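PDB 2HJS: USG-1 protein homolog from Pseudomonas aeruginosa, which is of unestablished reaction but, like aspartate-semialdehyde dehydrogenases, probably binds a nicotinamide dinucleotide and forms dimers. Local coordinates for residues L154-C159 against L248-Q253; F197-Q202 against I238-F243; G272-G277 against E293-R298; D280-V285 against N310-S315. All coordinates share one frame; numbering follows the deposited sequence.

Contact 1 (L154-C159 against L248-Q253)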
loop_
_atom_site.group_PDB
_atom_site.type_symbol
_atom_site.label_atom_id
_atom_site.label_comp_id
_atom_site.label_asym_id
_atom_site.label_seq_id
_atom_site.Cartn_x
_atom_site.Cartn_y
_atom_site.Cartn_z
ATOM N N LEU A 154 1.267 16.301 4.778
ATOM C CA LEU A 154 0.587 15.461 3.820
ATOM C C LEU A 154 1.380 14.172 3.674
ATOM O O LEU A 154 2.542 14.211 3.298
ATOM C CB LEU A 154 0.492 16.201 2.485
ATOM C CG LEU A 154 -0.167 15.532 1.286
ATOM C CD1 LEU A 154 -1.564 15.145 1.630
ATOM C CD2 LEU A 154 -0.179 16.520 0.115
ATOM N N ASN A 155 0.760 13.048 4.008
ATOM C CA ASN A 155 1.382 11.748 3.804
ATOM C C ASN A 155 0.689 11.010 2.665
ATOM O O ASN A 155 -0.533 10.918 2.632
ATOM C CB ASN A 155 1.372 10.909 5.069
ATOM C CG ASN A 155 2.326 9.704 4.980
ATOM O OD1 ASN A 155 1.974 8.623 4.459
ATOM N ND2 ASN A 155 3.529 9.891 5.465
ATOM N N LEU A 156 1.487 10.537 1.714
ATOM C CA LEU A 156 0.987 9.740 0.606
ATOM C C LEU A 156 1.698 8.396 0.542
ATOM O O LEU A 156 2.925 8.334 0.503
ATOM C CB LEU A 156 1.160 10.491 -0.713
ATOM C CG LEU A 156 0.957 9.715 -2.018
ATOM C CD1 LEU A 156 -0.523 9.264 -2.223
ATOM C CD2 LEU A 156 1.426 10.574 -3.186
ATOM N N THR A 157 0.920 7.316 0.553
ATOM C CA THR A 157 1.432 6.004 0.175
ATOM C C THR A 157 0.722 5.623 -1.121
ATOM O O THR A 157 -0.479 5.380 -1.127
ATOM C CB THR A 157 1.153 4.930 1.238
ATOM O OG1 THR A 157 1.739 5.327 2.482
ATOM C CG2 THR A 157 1.742 3.579 0.815
ATOM N N ALA A 158 1.463 5.564 -2.216
ATOM C CA ALA A 158 0.867 5.274 -3.501
ATOM C C ALA A 158 1.160 3.842 -3.897
ATOM O O ALA A 158 2.323 3.449 -3.945
ATOM C CB ALA A 158 1.411 6.240 -4.557
ATOM N N CYS A 159 0.121 3.058 -4.150
ATOM C CA CYS A 159 0.283 1.679 -4.626
ATOM C C CYS A 159 0.059 1.658 -6.119
ATOM O O CYS A 159 -1.073 1.853 -6.598
ATOM C CB CYS A 159 -0.688 0.745 -3.927
ATOM S SG CYS A 159 -0.422 0.738 -2.119
ATOM N N LEU A 248 -4.318 5.213 -3.937
ATOM C CA LEU A 248 -3.574 6.118 -3.065
ATOM C C LEU A 248 -4.174 6.159 -1.666
ATOM O O LEU A 248 -5.382 6.298 -1.525
ATOM C CB LEU A 248 -3.569 7.547 -3.631
ATOM C CG LEU A 248 -3.270 7.749 -5.129
ATOM C CD1 LEU A 248 -3.272 9.241 -5.459
ATOM C CD2 LEU A 248 -1.923 7.119 -5.492
ATOM N N SER A 249 -3.326 6.052 -0.648
ATOM C CA SER A 249 -3.754 6.260 0.721
ATOM C C SER A 249 -3.116 7.548 1.237
ATOM O O SER A 249 -1.899 7.678 1.316
ATOM C CB SER A 249 -3.383 5.060 1.590
ATOM O OG SER A 249 -3.716 5.346 2.934
ATOM N N VAL A 250 -3.969 8.514 1.558
ATOM C CA VAL A 250 -3.549 9.867 1.899
ATOM C C VAL A 250 -3.928 10.169 3.348
ATOM O O VAL A 250 -5.009 9.797 3.786
ATOM C CB VAL A 250 -4.228 10.880 0.927
ATOM C CG1 VAL A 250 -3.838 12.333 1.247
ATOM C CG2 VAL A 250 -3.887 10.544 -0.570
ATOM N N THR A 251 -3.029 10.815 4.096
ATOM C CA THR A 251 -3.334 11.368 5.428
ATOM C C THR A 251 -3.009 12.851 5.433
ATOM O O THR A 251 -1.880 13.246 5.129
ATOM C CB THR A 251 -2.503 10.723 6.536
ATOM O OG1 THR A 251 -2.540 9.312 6.372
ATOM C CG2 THR A 251 -3.058 11.074 7.933
ATOM N N LEU A 252 -3.996 13.673 5.750
ATOM C CA LEU A 252 -3.766 15.091 5.914
ATOM C C LEU A 252 -3.812 15.448 7.381
ATOM O O LEU A 252 -4.754 15.078 8.077
ATOM C CB LEU A 252 -4.845 15.919 5.202
ATOM C CG LEU A 252 -5.307 15.540 3.795
ATOM C CD1 LEU A 252 -6.204 16.627 3.238
ATOM C CD2 LEU A 252 -4.086 15.435 2.962
ATOM N N GLN A 253 -2.787 16.160 7.839
ATOM C CA GLN A 253 -2.768 16.719 9.176
ATOM C C GLN A 253 -3.126 18.186 9.052
ATOM O O GLN A 253 -2.393 18.970 8.441
ATOM C CB GLN A 253 -1.387 16.565 9.799
ATOM C CG GLN A 253 -1.290 17.073 11.231
ATOM C CD GLN A 253 -1.863 16.098 12.229
ATOM O OE1 GLN A 253 -1.558 14.913 12.189
ATOM N NE2 GLN A 253 -2.705 16.591 13.131
#
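Two neighbouring antiparallel strands in the mixed sheet of the dimerisation domain meet here, and Asn-155 and Thr-251 form one of the two hydrogen-bonded pairs within 154-159 and 248-253. Asn-155 N reaches Thr-251 O at 2.9 Å, nearly straight at 178°, and the return bond from Thr-251 N to Asn-155 O is also 2.9 Å. Thr-157 and Ser-249 repeat the pattern, with Thr-157 N 2.9 Å from Ser-249 O. Between these rungs Val-250 turns its CA to Asn-155 O, 3.3 Å away, a CA-H...O contact of the kind common in such ladders.

One face of the pair is wholly aliphatic. Leu-156 holds CG anti to its backbone N (chi1 168°), which swings CD1 across to the partner strand, 3.8 Å from Leu-248 CB and a little farther from Val-250 CG2. Leu-154 also leans toward Val-250, though the placement of its CD1 methyl is doubtful. Ala-158 is small enough for Leu-248 to lay its CD2 methyl against Ala-158 CB, 3.6 Å apart. Helix 133-145 lies on this face, its Leu-138 touching both Leu-156 and Val-250, so aliphatic residues suit it.

The face of Asn-155, Thr-157, Ser-249 and Thr-251 is turned to the second subunit. Thr-157 OG1 hydrogen-bonds its own counterpart there, and Thr-251 OG1 lies by the Asn-155 amide of that subunit, whose orientation is uncertain. Small polar residues thus keep hydrogen-bonding capacity in a buried dimer interface, while the greasy face serves the interior of the subunit: a two-sided chemistry that lets one sheet do both jobs.

Contact 2 (F197-Q202 against I238-F243); sequences FNLLAQ and IQAPVF
Leu-200 and Gln-239 form a single antiparallel bridge, a hydrogen-bonded pair that lays the irregular loop 197-202 along the end of edge strand 233-239 in the dimerisation-domain sheet; the touching parts run 158° apart. Leu-200 N gives its hydrogen to Gln-239 O at 3.0 Å, and Gln-239 N answers to Leu-200 O at 3.1 Å. Toward Asn-198 the ladder cannot continue, since Pro-241, the centre of an inverse gamma turn, has no N-H to offer and bends the chain away.

The side chains of the bridged pair run together in one direction, with Leu-200 CB 3.7 Å from Gln-239 CB. In Gln-239, CG anti to the backbone N (chi1 -176°) lays CB and CG along the leucine, and the bend at chi2 turns the amide off, where NE2 makes weak bonds to the backbone oxygens of Leu-160 and Ser-161. Leu-199 uses one branch for three neighbours: CD2 rests 3.8 Å from Ala-240 CB and also meets Ile-238 CG2 and Pro-241 CD. Alanine is short enough to let that methyl come close to its backbone.

Asn-198 suits a loop at the dimer interface, its amide bonding Gln-194 O as well as Thr-283 and Val-285 N of the second subunit. Leu-199 packs on Cys-159 of that subunit. On the side facing Pro-241, the carbonyl of Asn-198 meets the imino-acid ring itself: Asn-198 O lies 3.0 Å from Pro-241 CD and 3.4 Å from Pro-241 CG.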
loop_
_atom_site.group_PDB
_atom_site.type_symbol
_atom_site.label_atom_id
_atom_site.label_comp_id
_atom_site.label_asym_id
_atom_site.label_seq_id
_atom_site.Cartn_x
_atom_site.Cartn_y
_atom_site.Cartn_z
ATOM N N PHE A 197 2.189 -11.701 -7.069
ATOM C CA PHE A 197 1.792 -11.852 -5.661
ATOM C C PHE A 197 2.803 -11.212 -4.669
ATOM O O PHE A 197 3.009 -11.715 -3.574
ATOM C CB PHE A 197 1.571 -13.339 -5.332
ATOM C CG PHE A 197 0.651 -14.054 -6.287
ATOM C CD1 PHE A 197 -0.706 -13.736 -6.343
ATOM C CD2 PHE A 197 1.140 -15.068 -7.101
ATOM C CE1 PHE A 197 -1.570 -14.418 -7.210
ATOM C CE2 PHE A 197 0.290 -15.765 -7.979
ATOM C CZ PHE A 197 -1.068 -15.431 -8.033
ATOM N N ASN A 198 3.459 -10.118 -5.071
ATOM C CA ASN A 198 4.500 -9.511 -4.233
ATOM C C ASN A 198 4.297 -8.011 -4.164
ATOM O O ASN A 198 3.678 -7.449 -5.047
ATOM C CB ASN A 198 5.892 -9.817 -4.797
ATOM C CG ASN A 198 6.958 -9.887 -3.712
ATOM O OD1 ASN A 198 6.643 -9.837 -2.531
ATOM N ND2 ASN A 198 8.218 -10.044 -4.110
ATOM N N LEU A 199 4.787 -7.364 -3.111
ATOM C CA LEU A 199 4.757 -5.892 -3.039
ATOM C C LEU A 199 6.188 -5.392 -3.023
ATOM O O LEU A 199 6.973 -5.803 -2.155
ATOM C CB LEU A 199 3.980 -5.397 -1.800
ATOM C CG LEU A 199 2.453 -5.574 -1.875
ATOM C CD1 LEU A 199 1.865 -5.625 -0.478
ATOM C CD2 LEU A 199 1.754 -4.510 -2.705
ATOM N N LEU A 200 6.559 -4.565 -4.000
ATOM C CA LEU A 200 7.922 -4.030 -4.014
ATOM C C LEU A 200 7.955 -2.727 -3.232
ATOM O O LEU A 200 7.056 -1.905 -3.360
ATOM C CB LEU A 200 8.445 -3.822 -5.441
ATOM C CG LEU A 200 8.216 -4.945 -6.463
ATOM C CD1 LEU A 200 8.952 -4.594 -7.769
ATOM C CD2 LEU A 200 8.668 -6.300 -5.909
ATOM N N ALA A 201 9.003 -2.533 -2.435
ATOM C CA ALA A 201 9.090 -1.351 -1.571
ATOM C C ALA A 201 9.231 -0.031 -2.323
ATOM O O ALA A 201 8.906 1.025 -1.779
ATOM C CB ALA A 201 10.256 -1.522 -0.572
ATOM N N GLN A 202 9.749 -0.092 -3.550
ATOM C CA GLN A 202 10.054 1.083 -4.349
ATOM C C GLN A 202 9.801 0.756 -5.807
ATOM O O GLN A 202 9.789 -0.428 -6.192
ATOM C CB GLN A 202 11.532 1.510 -4.183
ATOM C CG GLN A 202 12.530 0.527 -4.738
ATOM C CD GLN A 202 13.869 0.578 -4.005
ATOM O OE1 GLN A 202 13.922 0.771 -2.788
ATOM N NE2 GLN A 202 14.949 0.431 -4.745
ATOM N N ILE A 238 4.885 2.324 -3.939
ATOM C CA ILE A 238 5.051 0.891 -3.821
ATOM C C ILE A 238 4.563 0.283 -5.127
ATOM O O ILE A 238 3.651 0.815 -5.761
ATOM C CB ILE A 238 4.186 0.395 -2.637
ATOM C CG1 ILE A 238 4.840 0.803 -1.331
ATOM C CG2 ILE A 238 3.943 -1.117 -2.652
ATOM C CD1 ILE A 238 3.774 0.848 -0.227
ATOM N N GLN A 239 5.179 -0.820 -5.535
ATOM C CA GLN A 239 4.731 -1.534 -6.724
ATOM C C GLN A 239 3.820 -2.705 -6.319
ATOM O O GLN A 239 4.275 -3.627 -5.638
ATOM C CB GLN A 239 5.937 -2.098 -7.463
ATOM C CG GLN A 239 5.569 -2.777 -8.753
ATOM C CD GLN A 239 5.518 -1.794 -9.850
ATOM O OE1 GLN A 239 6.561 -1.322 -10.315
ATOM N NE2 GLN A 239 4.303 -1.425 -10.265
ATOM N N ALA A 240 2.553 -2.674 -6.736
ATOM C CA ALA A 240 1.600 -3.733 -6.358
ATOM C C ALA A 240 1.412 -4.715 -7.503
ATOM O O ALA A 240 1.564 -4.337 -8.676
ATOM C CB ALA A 240 0.243 -3.119 -5.957
ATOM N N PRO A 241 1.085 -5.989 -7.185
ATOM C CA PRO A 241 0.847 -6.897 -8.313
ATOM C C PRO A 241 -0.576 -6.690 -8.879
ATOM O O PRO A 241 -1.456 -7.552 -8.736
ATOM C CB PRO A 241 1.027 -8.277 -7.684
ATOM C CG PRO A 241 0.592 -8.073 -6.216
ATOM C CD PRO A 241 0.908 -6.651 -5.874
ATOM N N VAL A 242 -0.805 -5.514 -9.466
ATOM C CA VAL A 242 -2.098 -5.210 -10.089
ATOM C C VAL A 242 -1.818 -4.684 -11.480
ATOM O O VAL A 242 -0.753 -4.119 -11.712
ATOM C CB VAL A 242 -3.064 -4.305 -9.194
ATOM C CG1 VAL A 242 -2.761 -4.418 -7.690
ATOM C CG2 VAL A 242 -3.141 -2.919 -9.619
ATOM N N PHE A 243 -2.725 -4.905 -12.425
ATOM C CA PHE A 243 -2.431 -4.516 -13.824
ATOM C C PHE A 243 -2.556 -3.021 -14.106
ATOM O O PHE A 243 -1.623 -2.417 -14.622
ATOM C CB PHE A 243 -3.274 -5.316 -14.812
ATOM C CG PHE A 243 -2.877 -6.763 -14.900
ATOM C CD1 PHE A 243 -3.689 -7.740 -14.362
ATOM C CD2 PHE A 243 -1.675 -7.138 -15.507
ATOM C CE1 PHE A 243 -3.336 -9.100 -14.429
ATOM C CE2 PHE A 243 -1.303 -8.496 -15.572
ATOM C CZ PHE A 243 -2.136 -9.474 -15.034
#

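Contact 3 (G272-G277 against E293-R298)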
loop_
_atom_site.group_PDB
_atom_site.type_symbol
_atom_site.label_atom_id
_atom_site.label_comp_id
_atom_site.label_asym_id
_atom_site.label_seq_id
_atom_site.Cartn_x
_atom_site.Cartn_y
_atom_site.Cartn_z
ATOM N N GLY A 272 -15.687 15.301 -12.024
ATOM C CA GLY A 272 -14.529 14.463 -12.278
ATOM C C GLY A 272 -14.107 13.652 -11.068
ATOM O O GLY A 272 -13.229 12.791 -11.188
ATOM N N ILE A 273 -14.696 13.952 -9.899
ATOM C CA ILE A 273 -14.456 13.184 -8.679
ATOM C C ILE A 273 -15.747 12.459 -8.329
ATOM O O ILE A 273 -16.828 13.056 -8.354
ATOM C CB ILE A 273 -14.023 14.077 -7.491
ATOM C CG1 ILE A 273 -12.608 14.617 -7.691
ATOM C CG2 ILE A 273 -14.048 13.293 -6.195
ATOM C CD1 ILE A 273 -12.211 15.716 -6.675
ATOM N N GLU A 274 -15.642 11.170 -8.025
ATOM C CA GLU A 274 -16.790 10.425 -7.520
ATOM C C GLU A 274 -16.557 10.047 -6.057
ATOM O O GLU A 274 -15.632 9.294 -5.734
ATOM C CB GLU A 274 -17.076 9.198 -8.394
ATOM C CG GLU A 274 -18.372 8.452 -8.042
ATOM C CD GLU A 274 -19.628 9.332 -8.058
ATOM O OE1 GLU A 274 -20.382 9.292 -7.063
ATOM O OE2 GLU A 274 -19.871 10.049 -9.054
ATOM N N TRP A 275 -17.372 10.608 -5.172
ATOM C CA TRP A 275 -17.242 10.341 -3.753
ATOM C C TRP A 275 -17.996 9.065 -3.407
ATOM O O TRP A 275 -19.132 8.903 -3.798
ATOM C CB TRP A 275 -17.759 11.495 -2.885
ATOM C CG TRP A 275 -17.793 11.090 -1.401
ATOM C CD1 TRP A 275 -16.706 10.822 -0.594
ATOM C CD2 TRP A 275 -18.957 10.851 -0.595
ATOM N NE1 TRP A 275 -17.133 10.466 0.667
ATOM C CE2 TRP A 275 -18.503 10.466 0.695
ATOM C CE3 TRP A 275 -20.339 10.939 -0.829
ATOM C CZ2 TRP A 275 -19.378 10.168 1.741
ATOM C CZ3 TRP A 275 -21.211 10.636 0.214
ATOM C CH2 TRP A 275 -20.723 10.263 1.489
ATOM N N VAL A 276 -17.345 8.167 -2.676
ATOM C CA VAL A 276 -17.975 6.928 -2.225
ATOM C C VAL A 276 -17.992 6.933 -0.698
ATOM O O VAL A 276 -16.966 7.166 -0.048
ATOM C CB VAL A 276 -17.234 5.660 -2.767
ATOM C CG1 VAL A 276 -17.953 4.364 -2.319
ATOM C CG2 VAL A 276 -17.099 5.721 -4.286
ATOM N N GLY A 277 -19.167 6.709 -0.126
ATOM C CA GLY A 277 -19.312 6.681 1.331
ATOM C C GLY A 277 -20.079 5.453 1.784
ATOM O O GLY A 277 -20.008 4.413 1.134
ATOM N N GLU A 293 -13.820 9.342 -14.023
ATOM C CA GLU A 293 -13.887 9.777 -12.637
ATOM C C GLU A 293 -12.676 9.295 -11.848
ATOM O O GLU A 293 -12.209 8.169 -12.005
ATOM C CB GLU A 293 -15.161 9.255 -11.944
ATOM C CG GLU A 293 -16.468 9.549 -12.720
ATOM C CD GLU A 293 -16.676 11.032 -12.873
ATOM O OE1 GLU A 293 -16.847 11.697 -11.831
ATOM O OE2 GLU A 293 -16.623 11.537 -14.022
ATOM N N THR A 294 -12.189 10.163 -10.981
ATOM C CA THR A 294 -11.267 9.770 -9.935
ATOM C C THR A 294 -12.159 9.504 -8.707
ATOM O O THR A 294 -12.908 10.377 -8.271
ATOM C CB THR A 294 -10.289 10.904 -9.685
ATOM O OG1 THR A 294 -9.399 10.993 -10.799
ATOM C CG2 THR A 294 -9.491 10.707 -8.413
ATOM N N TYR A 295 -12.091 8.292 -8.180
ATOM C CA TYR A 295 -12.959 7.868 -7.074
ATOM C C TYR A 295 -12.281 8.111 -5.729
ATOM O O TYR A 295 -11.104 7.835 -5.585
ATOM C CB TYR A 295 -13.253 6.389 -7.201
ATOM C CG TYR A 295 -14.277 6.042 -8.237
ATOM C CD1 TYR A 295 -15.580 5.743 -7.857
ATOM C CD2 TYR A 295 -13.957 6.014 -9.605
ATOM C CE1 TYR A 295 -16.548 5.404 -8.798
ATOM C CE2 TYR A 295 -14.929 5.687 -10.563
ATOM C CZ TYR A 295 -16.219 5.389 -10.139
ATOM O OH TYR A 295 -17.198 5.053 -11.041
ATOM N N VAL A 296 -13.026 8.634 -4.754
ATOM C CA VAL A 296 -12.459 8.946 -3.453
ATOM C C VAL A 296 -13.367 8.352 -2.382
ATOM O O VAL A 296 -14.562 8.618 -2.395
ATOM C CB VAL A 296 -12.337 10.480 -3.208
ATOM C CG1 VAL A 296 -11.627 10.767 -1.845
ATOM C CG2 VAL A 296 -11.576 11.128 -4.326
ATOM N N GLY A 297 -12.791 7.568 -1.465
ATOM C CA GLY A 297 -13.523 7.017 -0.338
ATOM C C GLY A 297 -12.760 6.993 0.979
ATOM O O GLY A 297 -11.654 7.545 1.086
ATOM N N ARG A 298 -13.379 6.356 1.978
ATOM C CA ARG A 298 -12.829 6.131 3.313
ATOM C C ARG A 298 -12.481 7.437 4.004
ATOM O O ARG A 298 -11.501 7.507 4.739
ATOM C CB ARG A 298 -11.623 5.159 3.300
ATOM C CG ARG A 298 -11.918 3.750 2.790
ATOM C CD ARG A 298 -11.051 2.730 3.498
ATOM N NE ARG A 298 -11.275 2.762 4.945
ATOM C CZ ARG A 298 -10.441 2.316 5.872
ATOM N NH1 ARG A 298 -9.296 1.737 5.522
ATOM N NH2 ARG A 298 -10.778 2.422 7.167
HETATM O O HOH W 1 -18.195 14.177 -11.786
HETATM O O HOH W 2 -15.778 4.955 2.050
#
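Strands 273-275 and 294-298 run parallel, 4.6 Å apart at their closest with axes 28° askew, and four backbone bonds zigzag between them. Thr-294 N binds Gly-272 O at 2.8 Å; Glu-274, between two partners, gives its N-H to Thr-294 O and takes one from Val-296 N; Val-276 N closes the series on Val-296 O at 2.8 Å.

Tyr-295 and Glu-274 share one face of the pair. Glu-274 CB stands over one face of the phenol ring, 4.0 Å from the Tyr-295 centroid and 21° off the normal, a CH-pi contact, while Val-276 CG2 comes to the ring edge, 3.9 Å from Tyr-295 CD1. The glutamate's hydrocarbon stem is what packs here, its carboxylate lying beyond. A bend at chi2 (-61°) curls the Glu-293 carboxylate back toward Gly-272, where a water accepts from Gly-272 N and donates to Glu-293 OE1 at 2.8 Å. Gly-272 adopts a positive phi, where a side chain would press on the preceding carbonyl.

On the face of Ile-273, Thr-294 and Val-296, Ile-273 CG2 touches Val-296 CG2 at 3.8 Å, beta-branched residues well suited to a strand, and helix 260-269 packs on Val-296 and Trp-275. Arg-298 reaches instead to the second subunit, forming a salt bridge with its Glu-215. Parallel neighbours joined through helix 284-288 make this a beta-alpha-beta unit, placed at the outer edge of the domain's mixed sheet.

Contact 4 (D280-V285 against N310-S315)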
loop_
_atom_site.group_PDB
_atom_site.type_symbol
_atom_site.label_atom_id
_atom_site.label_comp_id
_atom_site.label_asym_id
_atom_site.label_seq_id
_atom_site.Cartn_x
_atom_site.Cartn_y
_atom_site.Cartn_z
ATOM N N ASP A 280 -18.747 1.778 1.989
ATOM C CA ASP A 280 -18.242 1.085 0.801
ATOM C C ASP A 280 -17.058 1.866 0.258
ATOM O O ASP A 280 -16.804 2.995 0.671
ATOM C CB ASP A 280 -19.326 0.891 -0.267
ATOM C CG ASP A 280 -18.970 -0.207 -1.303
ATOM O OD1 ASP A 280 -17.896 -0.869 -1.221
ATOM O OD2 ASP A 280 -19.798 -0.404 -2.223
ATOM N N TYR A 281 -16.322 1.261 -0.659
ATOM C CA TYR A 281 -15.086 1.849 -1.158
ATOM C C TYR A 281 -14.913 1.519 -2.643
ATOM O O TYR A 281 -15.368 0.483 -3.105
ATOM C CB TYR A 281 -13.869 1.373 -0.320
ATOM C CG TYR A 281 -13.679 -0.135 -0.353
ATOM C CD1 TYR A 281 -12.904 -0.750 -1.350
ATOM C CD2 TYR A 281 -14.310 -0.951 0.595
ATOM C CE1 TYR A 281 -12.772 -2.134 -1.402
ATOM C CE2 TYR A 281 -14.190 -2.319 0.550
ATOM C CZ TYR A 281 -13.413 -2.912 -0.440
ATOM O OH TYR A 281 -13.312 -4.283 -0.454
ATOM N N PRO A 282 -14.240 2.402 -3.398
ATOM C CA PRO A 282 -13.899 2.054 -4.766
ATOM C C PRO A 282 -12.589 1.268 -4.875
ATOM O O PRO A 282 -11.713 1.343 -3.968
ATOM C CB PRO A 282 -13.738 3.413 -5.423
ATOM C CG PRO A 282 -13.120 4.262 -4.313
ATOM C CD PRO A 282 -13.782 3.759 -3.030
ATOM N N THR A 283 -12.440 0.534 -5.976
ATOM C CA THR A 283 -11.149 -0.131 -6.275
ATOM C C THR A 283 -10.749 0.138 -7.727
ATOM O O THR A 283 -11.597 0.540 -8.533
ATOM C CB THR A 283 -11.197 -1.670 -6.066
ATOM O OG1 THR A 283 -12.096 -2.244 -7.029
ATOM C CG2 THR A 283 -11.620 -2.030 -4.649
ATOM N N VAL A 284 -9.475 -0.089 -8.073
ATOM C CA VAL A 284 -9.054 0.108 -9.482
ATOM C C VAL A 284 -9.760 -0.840 -10.453
ATOM O O VAL A 284 -10.109 -0.442 -11.556
ATOM C CB VAL A 284 -7.504 0.071 -9.684
ATOM C CG1 VAL A 284 -6.859 1.237 -8.938
ATOM C CG2 VAL A 284 -6.904 -1.280 -9.256
ATOM N N VAL A 285 -9.962 -2.087 -10.047
ATOM C CA VAL A 285 -10.577 -3.083 -10.930
ATOM C C VAL A 285 -12.095 -2.860 -11.033
ATOM O O VAL A 285 -12.655 -2.850 -12.130
ATOM C CB VAL A 285 -10.318 -4.524 -10.446
ATOM C CG1 VAL A 285 -11.294 -5.496 -11.125
ATOM C CG2 VAL A 285 -8.851 -4.920 -10.723
ATOM N N ASN A 310 -8.186 11.077 6.586
ATOM C CA ASN A 310 -7.685 10.120 5.607
ATOM C C ASN A 310 -8.558 10.126 4.387
ATOM O O ASN A 310 -9.747 10.361 4.508
ATOM C CB ASN A 310 -7.735 8.715 6.177
ATOM C CG ASN A 310 -6.733 8.508 7.270
ATOM O OD1 ASN A 310 -7.028 8.723 8.449
ATOM N ND2 ASN A 310 -5.511 8.151 6.886
ATOM N N LEU A 311 -7.953 9.867 3.224
ATOM C CA LEU A 311 -8.683 9.696 1.977
ATOM C C LEU A 311 -8.094 8.472 1.286
ATOM O O LEU A 311 -6.910 8.219 1.407
ATOM C CB LEU A 311 -8.453 10.890 1.020
ATOM C CG LEU A 311 -8.596 12.334 1.495
ATOM C CD1 LEU A 311 -8.013 13.205 0.412
ATOM C CD2 LEU A 311 -10.062 12.669 1.661
ATOM N N TRP A 312 -8.919 7.770 0.511
ATOM C CA TRP A 312 -8.456 6.703 -0.369
ATOM C C TRP A 312 -8.887 7.090 -1.769
ATOM O O TRP A 312 -10.028 7.444 -1.985
ATOM C CB TRP A 312 -9.071 5.377 0.065
ATOM C CG TRP A 312 -9.037 4.232 -0.944
ATOM C CD1 TRP A 312 -10.053 3.860 -1.809
ATOM C CD2 TRP A 312 -7.971 3.282 -1.150
ATOM N NE1 TRP A 312 -9.665 2.750 -2.529
ATOM C CE2 TRP A 312 -8.400 2.381 -2.151
ATOM C CE3 TRP A 312 -6.691 3.116 -0.596
ATOM C CZ2 TRP A 312 -7.612 1.301 -2.582
ATOM C CZ3 TRP A 312 -5.900 2.050 -1.038
ATOM C CH2 TRP A 312 -6.378 1.151 -2.018
ATOM N N ILE A 313 -7.946 7.082 -2.708
ATOM C CA ILE A 313 -8.190 7.595 -4.051
ATOM C C ILE A 313 -7.865 6.497 -5.062
ATOM O O ILE A 313 -6.822 5.852 -4.967
ATOM C CB ILE A 313 -7.295 8.834 -4.341
ATOM C CG1 ILE A 313 -7.489 9.917 -3.266
ATOM C CG2 ILE A 313 -7.562 9.363 -5.774
ATOM C CD1 ILE A 313 -6.463 11.060 -3.351
ATOM N N VAL A 314 -8.764 6.244 -6.007
ATOM C CA VAL A 314 -8.410 5.333 -7.094
ATOM C C VAL A 314 -8.737 5.980 -8.414
ATOM O O VAL A 314 -9.762 6.650 -8.561
ATOM C CB VAL A 314 -9.024 3.875 -6.970
ATOM C CG1 VAL A 314 -8.483 3.112 -5.681
ATOM C CG2 VAL A 314 -10.532 3.863 -7.039
ATOM N N SER A 315 -7.844 5.795 -9.370
ATOM C CA SER A 315 -7.993 6.421 -10.682
ATOM C C SER A 315 -7.277 5.596 -11.735
ATOM O O SER A 315 -6.297 4.881 -11.431
ATOM C CB SER A 315 -7.360 7.812 -10.655
ATOM O OG SER A 315 -7.917 8.630 -11.689
#
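Trp-312 turns the edge of its indole to Pro-282, so that NE1 donates to Pro-282 O at 2.9 Å with an angle of 158° at the hydrogen. The oxygen lies close to the ring plane, 12° out of it, though the nitrogen is tilted from the plane of the carbonyl. Having CG anti to the backbone N (chi1 163°) carries the indole out from the strand to meet the loop. The bond satisfies a buried N-H and a buried carbonyl at once, and ties down the rotation of a large flat group. The proline ring and the indole pass alongside in opposing directions, with Pro-282 CD 3.9 Å from Trp-312 CD1.

Val-314, two residues on and on the same face of the strand, fits its two methyls to different neighbours. CG2 meets the proline ring, 3.6 Å from Pro-282 CB, while CG1 sits near Val-284 CG1, which lies 3.9 Å from Val-314 CB. The rigid proline ring and the short branched valines suit this close packing of a loop on a sheet.

Thr-283, between the two contact points, points away from the strand and works as an N-cap: its OG1 accepts from Gly-286 N and also bonds Asn-198 of the second subunit. Helix 284-288 begins beside strand 308-315, where Val-284 meets Val-314. That strand is flanked in the sheet by 246-254 and 294-301, Pro-282 also packs on Tyr-295 of the latter, and helix 133-145 covers the strand's other face through Leu-311 and Ile-313.

Following the chain, strand 151-160 comes first and is paired with 246-254 in contact 1, closing a loop of 88 intervening residues. Contact 2 is nested inside that loop, fastening the segment before helix 213-225 to the end of strand 233-239, which itself borders 151-160. Contacts 3 and 4 follow in series, and they cross each other: in sequence, 280-285 falls between the two segments of contact 3, and 310-315 comes after both. Strand 308-315 joins contact 1 to contact 3 by lying between 246-254 and 294-301. All four therefore belong to one sheet and its connections, and each reaches the second subunit.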